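Local coordinates for Non-structural protein 3 (Porcine deltacoronavirus, PDB 6LN0) that probably acts as a papain-like cysteine protease that cleaves the viral polyprotein, within a coronavirus protein that also carries a macro domain, at residues A[259-271]-A[390-403]. Numbering follows the deposited sequence.
Sequences NCFVSAGVNLFQN and PAIKFAAAHCWYTN
Cys260, in the first turn of helix 260-270, sets its SG 3.6 Å from ND1 of His398, at the start of strand 398-402. The sulfur approaches the imidazole obliquely, 58° off the ring normal. Although CB of His398 points away from the helix, CG lies anti to the backbone N (chi1 -176°) and the ring reaches back to the sulfur of Cys260. This pairing is consistent with the Cys-His dyad of papain-like peptidases, whose cysteine likewise begins a helix. Cys399 follows on the helix-facing side of the strand; its SG rests 3.3 Å from CA of Phe261 and also meets the methyl of Ala264. At Ala264, CB sits 3.9 Å from N of Trp400. Beyond it, the terminal methyl of Ile392, CD1, comes to 3.2 Å from O of Ala264, while Leu268 crosses that side chain at about a right angle, CD2 to CD1 3.7 Å. Tyr401 lies flat on the Asn267-Leu268 peptide, with Asn403 N over the opposite ring face and Pro390 CB at the ring edge. Its hydroxyl gives a short but weak hydrogen bond to Asn271 OD1 (OH to OD1 2.6 Å), the amide turned 27° from the ring. Asn267 packs CB on Tyr401 and bonds through ND2 to His252. Outward, the ring of Tyr411 meets that of His398. The helix runs nearly parallel to strand 398-402, at the margin of its sheet, which strand 416-423 continues beyond strand 391-395. The contact thus joins helix 260-270, backed by helix 313-322 at Phe261 and Leu268, to the hairpin of strands 391-395 and 398-402.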
loop_
_atom_site.group_PDB
_atom_site.type_symbol
_atom_site.label_atom_id
_atom_site.label_comp_id
_atom_site.label_asym_id
_atom_site.label_seq_id
_atom_site.Cartn_x
_atom_site.Cartn_y
_atom_site.Cartn_z
ATOM N N ASN A 259 -9.806 -4.277 -27.066
ATOM C CA ASN A 259 -8.683 -5.171 -26.847
ATOM C C ASN A 259 -8.062 -5.707 -28.156
ATOM O O ASN A 259 -7.369 -6.731 -28.104
ATOM C CB ASN A 259 -9.119 -6.340 -25.956
ATOM C CG ASN A 259 -10.108 -7.259 -26.647
ATOM O OD1 ASN A 259 -10.644 -6.916 -27.703
ATOM N ND2 ASN A 259 -10.347 -8.434 -26.065
ATOM N N CYS A 260 -8.303 -5.086 -29.319
ATOM C CA CYS A 260 -7.838 -5.713 -30.558
ATOM C C CYS A 260 -6.324 -5.653 -30.666
ATOM O O CYS A 260 -5.704 -6.598 -31.174
ATOM C CB CYS A 260 -8.519 -5.076 -31.783
ATOM S SG CYS A 260 -8.337 -3.283 -31.949
ATOM N N PHE A 261 -5.719 -4.578 -30.155
ATOM C CA PHE A 261 -4.264 -4.509 -30.065
ATOM C C PHE A 261 -3.666 -5.683 -29.299
ATOM O O PHE A 261 -2.503 -6.032 -29.533
ATOM C CB PHE A 261 -3.812 -3.181 -29.436
ATOM C CG PHE A 261 -3.898 -3.131 -27.925
ATOM C CD1 PHE A 261 -5.117 -3.027 -27.280
ATOM C CD2 PHE A 261 -2.745 -3.138 -27.160
ATOM C CE1 PHE A 261 -5.174 -2.955 -25.875
ATOM C CE2 PHE A 261 -2.788 -3.068 -25.775
ATOM C CZ PHE A 261 -4.009 -2.979 -25.132
ATOM N N VAL A 262 -4.435 -6.332 -28.432
ATOM C CA VAL A 262 -3.909 -7.481 -27.707
ATOM C C VAL A 262 -4.063 -8.749 -28.531
ATOM O O VAL A 262 -3.095 -9.491 -28.740
ATOM C CB VAL A 262 -4.597 -7.620 -26.334
ATOM C CG1 VAL A 262 -4.173 -8.895 -25.665
ATOM C CG2 VAL A 262 -4.285 -6.426 -25.473
ATOM N N SER A 263 -5.283 -9.019 -29.006
ATOM C CA SER A 263 -5.516 -10.182 -29.864
ATOM C C SER A 263 -4.607 -10.173 -31.089
ATOM O O SER A 263 -4.079 -11.216 -31.476
ATOM C CB SER A 263 -6.986 -10.250 -30.298
ATOM O OG SER A 263 -7.441 -8.981 -30.751
ATOM N N ALA A 264 -4.405 -9.021 -31.715
ATOM C CA ALA A 264 -3.530 -9.008 -32.886
ATOM C C ALA A 264 -2.093 -9.385 -32.499
ATOM O O ALA A 264 -1.421 -10.156 -33.204
ATOM C CB ALA A 264 -3.580 -7.643 -33.571
ATOM N N GLY A 265 -1.618 -8.884 -31.358
ATOM C CA GLY A 265 -0.264 -9.214 -30.937
ATOM C C GLY A 265 -0.108 -10.679 -30.575
ATOM O O GLY A 265 0.828 -11.344 -31.028
ATOM N N VAL A 266 -1.027 -11.203 -29.752
ATOM C CA VAL A 266 -1.021 -12.621 -29.387
ATOM C C VAL A 266 -1.222 -13.529 -30.592
ATOM O O VAL A 266 -0.737 -14.670 -30.603
ATOM C CB VAL A 266 -2.091 -12.889 -28.314
ATOM C CG1 VAL A 266 -1.997 -14.331 -27.821
ATOM C CG2 VAL A 266 -1.913 -11.902 -27.162
ATOM N N ASN A 267 -1.963 -13.076 -31.603
ATOM C CA ASN A 267 -2.196 -13.962 -32.734
ATOM C C ASN A 267 -0.985 -14.034 -33.659
ATOM O O ASN A 267 -0.640 -15.118 -34.133
ATOM C CB ASN A 267 -3.451 -13.536 -33.486
ATOM C CG ASN A 267 -4.707 -13.865 -32.702
ATOM O OD1 ASN A 267 -4.673 -14.705 -31.779
ATOM N ND2 ASN A 267 -5.808 -13.197 -33.032
ATOM N N LEU A 268 -0.323 -12.905 -33.922
ATOM C CA LEU A 268 0.995 -12.953 -34.553
ATOM C C LEU A 268 1.932 -13.875 -33.780
ATOM O O LEU A 268 2.590 -14.744 -34.362
ATOM C CB LEU A 268 1.589 -11.549 -34.639
ATOM C CG LEU A 268 2.939 -11.412 -35.317
ATOM C CD1 LEU A 268 2.866 -11.849 -36.769
ATOM C CD2 LEU A 268 3.389 -9.962 -35.220
ATOM N N PHE A 269 1.988 -13.708 -32.454
ATOM C CA PHE A 269 2.934 -14.487 -31.664
ATOM C C PHE A 269 2.666 -15.976 -31.822
ATOM O O PHE A 269 3.599 -16.770 -31.982
ATOM C CB PHE A 269 2.888 -14.088 -30.176
ATOM C CG PHE A 269 3.869 -14.852 -29.342
ATOM C CD1 PHE A 269 3.523 -16.070 -28.777
ATOM C CD2 PHE A 269 5.169 -14.406 -29.206
ATOM C CE1 PHE A 269 4.448 -16.806 -28.071
ATOM C CE2 PHE A 269 6.103 -15.143 -28.499
ATOM C CZ PHE A 269 5.737 -16.331 -27.917
ATOM N N GLN A 270 1.393 -16.369 -31.794
ATOM C CA GLN A 270 1.045 -17.772 -31.961
ATOM C C GLN A 270 1.540 -18.342 -33.286
ATOM O O GLN A 270 1.752 -19.556 -33.376
ATOM C CB GLN A 270 -0.472 -17.949 -31.836
ATOM C CG GLN A 270 -0.991 -17.790 -30.406
ATOM C CD GLN A 270 -2.476 -18.057 -30.286
ATOM O OE1 GLN A 270 -2.895 -19.199 -30.086
ATOM N NE2 GLN A 270 -3.287 -17.004 -30.421
ATOM N N ASN A 271 1.745 -17.502 -34.307
ATOM C CA ASN A 271 2.262 -17.967 -35.586
ATOM C C ASN A 271 3.769 -17.830 -35.707
ATOM O O ASN A 271 4.288 -17.856 -36.826
ATOM C CB ASN A 271 1.576 -17.237 -36.746
ATOM C CG ASN A 271 0.221 -17.838 -37.073
ATOM O OD1 ASN A 271 -0.819 -17.237 -36.792
ATOM N ND2 ASN A 271 0.225 -19.052 -37.617
ATOM N N PRO A 390 2.523 -14.127 -41.991
ATOM C CA PRO A 390 1.828 -13.620 -40.789
ATOM C C PRO A 390 2.192 -12.173 -40.494
ATOM O O PRO A 390 3.367 -11.813 -40.421
ATOM C CB PRO A 390 2.313 -14.549 -39.670
ATOM C CG PRO A 390 2.819 -15.768 -40.358
ATOM C CD PRO A 390 3.286 -15.359 -41.733
ATOM N N ALA A 391 1.175 -11.332 -40.341
ATOM C CA ALA A 391 1.398 -9.903 -40.186
ATOM C C ALA A 391 0.323 -9.306 -39.285
ATOM O O ALA A 391 -0.603 -9.990 -38.831
ATOM C CB ALA A 391 1.416 -9.192 -41.541
ATOM N N ILE A 392 0.463 -8.013 -39.021
ATOM C CA ILE A 392 -0.544 -7.245 -38.310
ATOM C C ILE A 392 -0.836 -6.002 -39.134
ATOM O O ILE A 392 0.084 -5.323 -39.599
ATOM C CB ILE A 392 -0.091 -6.874 -36.880
ATOM C CG1 ILE A 392 0.023 -8.144 -36.012
ATOM C CG2 ILE A 392 -1.065 -5.920 -36.275
ATOM C CD1 ILE A 392 0.433 -7.904 -34.539
ATOM N N LYS A 393 -2.110 -5.728 -39.349
ATOM C CA LYS A 393 -2.523 -4.523 -40.046
ATOM C C LYS A 393 -3.286 -3.618 -39.085
ATOM O O LYS A 393 -3.985 -4.084 -38.173
ATOM C CB LYS A 393 -3.379 -4.847 -41.285
ATOM C CG LYS A 393 -2.644 -5.581 -42.417
ATOM C CD LYS A 393 -3.173 -5.176 -43.781
ATOM C CE LYS A 393 -3.469 -6.389 -44.670
ATOM N NZ LYS A 393 -4.480 -6.078 -45.751
ATOM N N PHE A 394 -3.130 -2.315 -39.311
ATOM C CA PHE A 394 -3.687 -1.272 -38.463
ATOM C C PHE A 394 -4.308 -0.223 -39.372
ATOM O O PHE A 394 -3.639 0.286 -40.278
ATOM C CB PHE A 394 -2.583 -0.660 -37.598
ATOM C CG PHE A 394 -3.072 0.206 -36.460
ATOM C CD1 PHE A 394 -3.585 1.472 -36.694
ATOM C CD2 PHE A 394 -2.954 -0.228 -35.145
ATOM C CE1 PHE A 394 -3.999 2.273 -35.646
ATOM C CE2 PHE A 394 -3.378 0.571 -34.086
ATOM C CZ PHE A 394 -3.898 1.819 -34.340
ATOM N N ALA A 395 -5.581 0.091 -39.144
ATOM C CA ALA A 395 -6.234 1.172 -39.868
ATOM C C ALA A 395 -7.510 1.534 -39.134
ATOM O O ALA A 395 -8.193 0.655 -38.603
ATOM C CB ALA A 395 -6.554 0.781 -41.316
ATOM N N ALA A 396 -7.825 2.828 -39.107
ATOM C CA ALA A 396 -9.070 3.306 -38.507
ATOM C C ALA A 396 -9.212 2.845 -37.053
ATOM O O ALA A 396 -10.292 2.427 -36.620
ATOM C CB ALA A 396 -10.279 2.865 -39.337
ATOM N N ALA A 397 -8.108 2.905 -36.296
ATOM C CA ALA A 397 -8.067 2.546 -34.875
ATOM C C ALA A 397 -8.502 1.111 -34.613
ATOM O O ALA A 397 -8.915 0.780 -33.500
ATOM C CB ALA A 397 -8.904 3.510 -34.030
ATOM N N HIS A 398 -8.439 0.255 -35.627
ATOM C CA HIS A 398 -8.631 -1.176 -35.465
ATOM C C HIS A 398 -7.377 -1.857 -35.993
ATOM O O HIS A 398 -6.713 -1.340 -36.895
ATOM C CB HIS A 398 -9.889 -1.666 -36.209
ATOM C CG HIS A 398 -10.197 -3.122 -36.014
ATOM N ND1 HIS A 398 -10.475 -3.670 -34.779
ATOM C CD2 HIS A 398 -10.294 -4.142 -36.904
ATOM C CE1 HIS A 398 -10.718 -4.962 -34.915
ATOM N NE2 HIS A 398 -10.613 -5.275 -36.195
ATOM N N CYS A 399 -7.030 -2.997 -35.405
ATOM C CA CYS A 399 -5.850 -3.741 -35.820
ATOM C C CYS A 399 -6.163 -5.218 -35.713
ATOM O O CYS A 399 -6.986 -5.629 -34.886
ATOM C CB CYS A 399 -4.613 -3.373 -34.975
ATOM S SG CYS A 399 -4.683 -3.812 -33.266
ATOM N N TRP A 400 -5.513 -6.017 -36.555
ATOM C CA TRP A 400 -5.963 -7.392 -36.661
ATOM C C TRP A 400 -4.840 -8.223 -37.238
ATOM O O TRP A 400 -4.008 -7.721 -38.003
ATOM C CB TRP A 400 -7.220 -7.509 -37.539
ATOM C CG TRP A 400 -6.968 -7.199 -38.991
ATOM C CD1 TRP A 400 -6.552 -8.076 -39.943
ATOM C CD2 TRP A 400 -7.105 -5.926 -39.651
ATOM N NE1 TRP A 400 -6.421 -7.438 -41.158
ATOM C CE2 TRP A 400 -6.758 -6.119 -41.006
ATOM C CE3 TRP A 400 -7.498 -4.649 -39.234
ATOM C CZ2 TRP A 400 -6.789 -5.088 -41.943
ATOM C CZ3 TRP A 400 -7.520 -3.620 -40.168
ATOM C CH2 TRP A 400 -7.173 -3.850 -41.508
ATOM N N TYR A 401 -4.833 -9.499 -36.874
ATOM C CA TYR A 401 -3.868 -10.426 -37.438
ATOM C C TYR A 401 -4.341 -10.906 -38.804
ATOM O O TYR A 401 -5.532 -11.139 -39.026
ATOM C CB TYR A 401 -3.673 -11.619 -36.512
ATOM C CG TYR A 401 -2.887 -12.731 -37.150
ATOM C CD1 TYR A 401 -1.618 -12.498 -37.670
ATOM C CD2 TYR A 401 -3.405 -14.014 -37.236
ATOM C CE1 TYR A 401 -0.892 -13.514 -38.260
ATOM C CE2 TYR A 401 -2.685 -15.037 -37.822
ATOM C CZ TYR A 401 -1.428 -14.782 -38.334
ATOM O OH TYR A 401 -0.707 -15.799 -38.922
ATOM N N THR A 402 -3.401 -11.047 -39.723
ATOM C CA THR A 402 -3.678 -11.652 -41.011
ATOM C C THR A 402 -2.497 -12.530 -41.379
ATOM O O THR A 402 -1.353 -12.070 -41.367
ATOM C CB THR A 402 -3.930 -10.587 -42.090
ATOM O OG1 THR A 402 -3.904 -11.199 -43.383
ATOM C CG2 THR A 402 -2.881 -9.484 -42.039
ATOM N N ASN A 403 -2.766 -13.802 -41.646
ATOM C CA ASN A 403 -1.791 -14.618 -42.339
ATOM C C ASN A 403 -1.645 -14.087 -43.761
ATOM O O ASN A 403 -2.477 -13.331 -44.253
ATOM C CB ASN A 403 -2.216 -16.087 -42.321
ATOM C CG ASN A 403 -1.047 -17.036 -42.265
ATOM O OD1 ASN A 403 -0.148 -16.988 -43.114
ATOM N ND2 ASN A 403 -1.044 -17.912 -41.252
#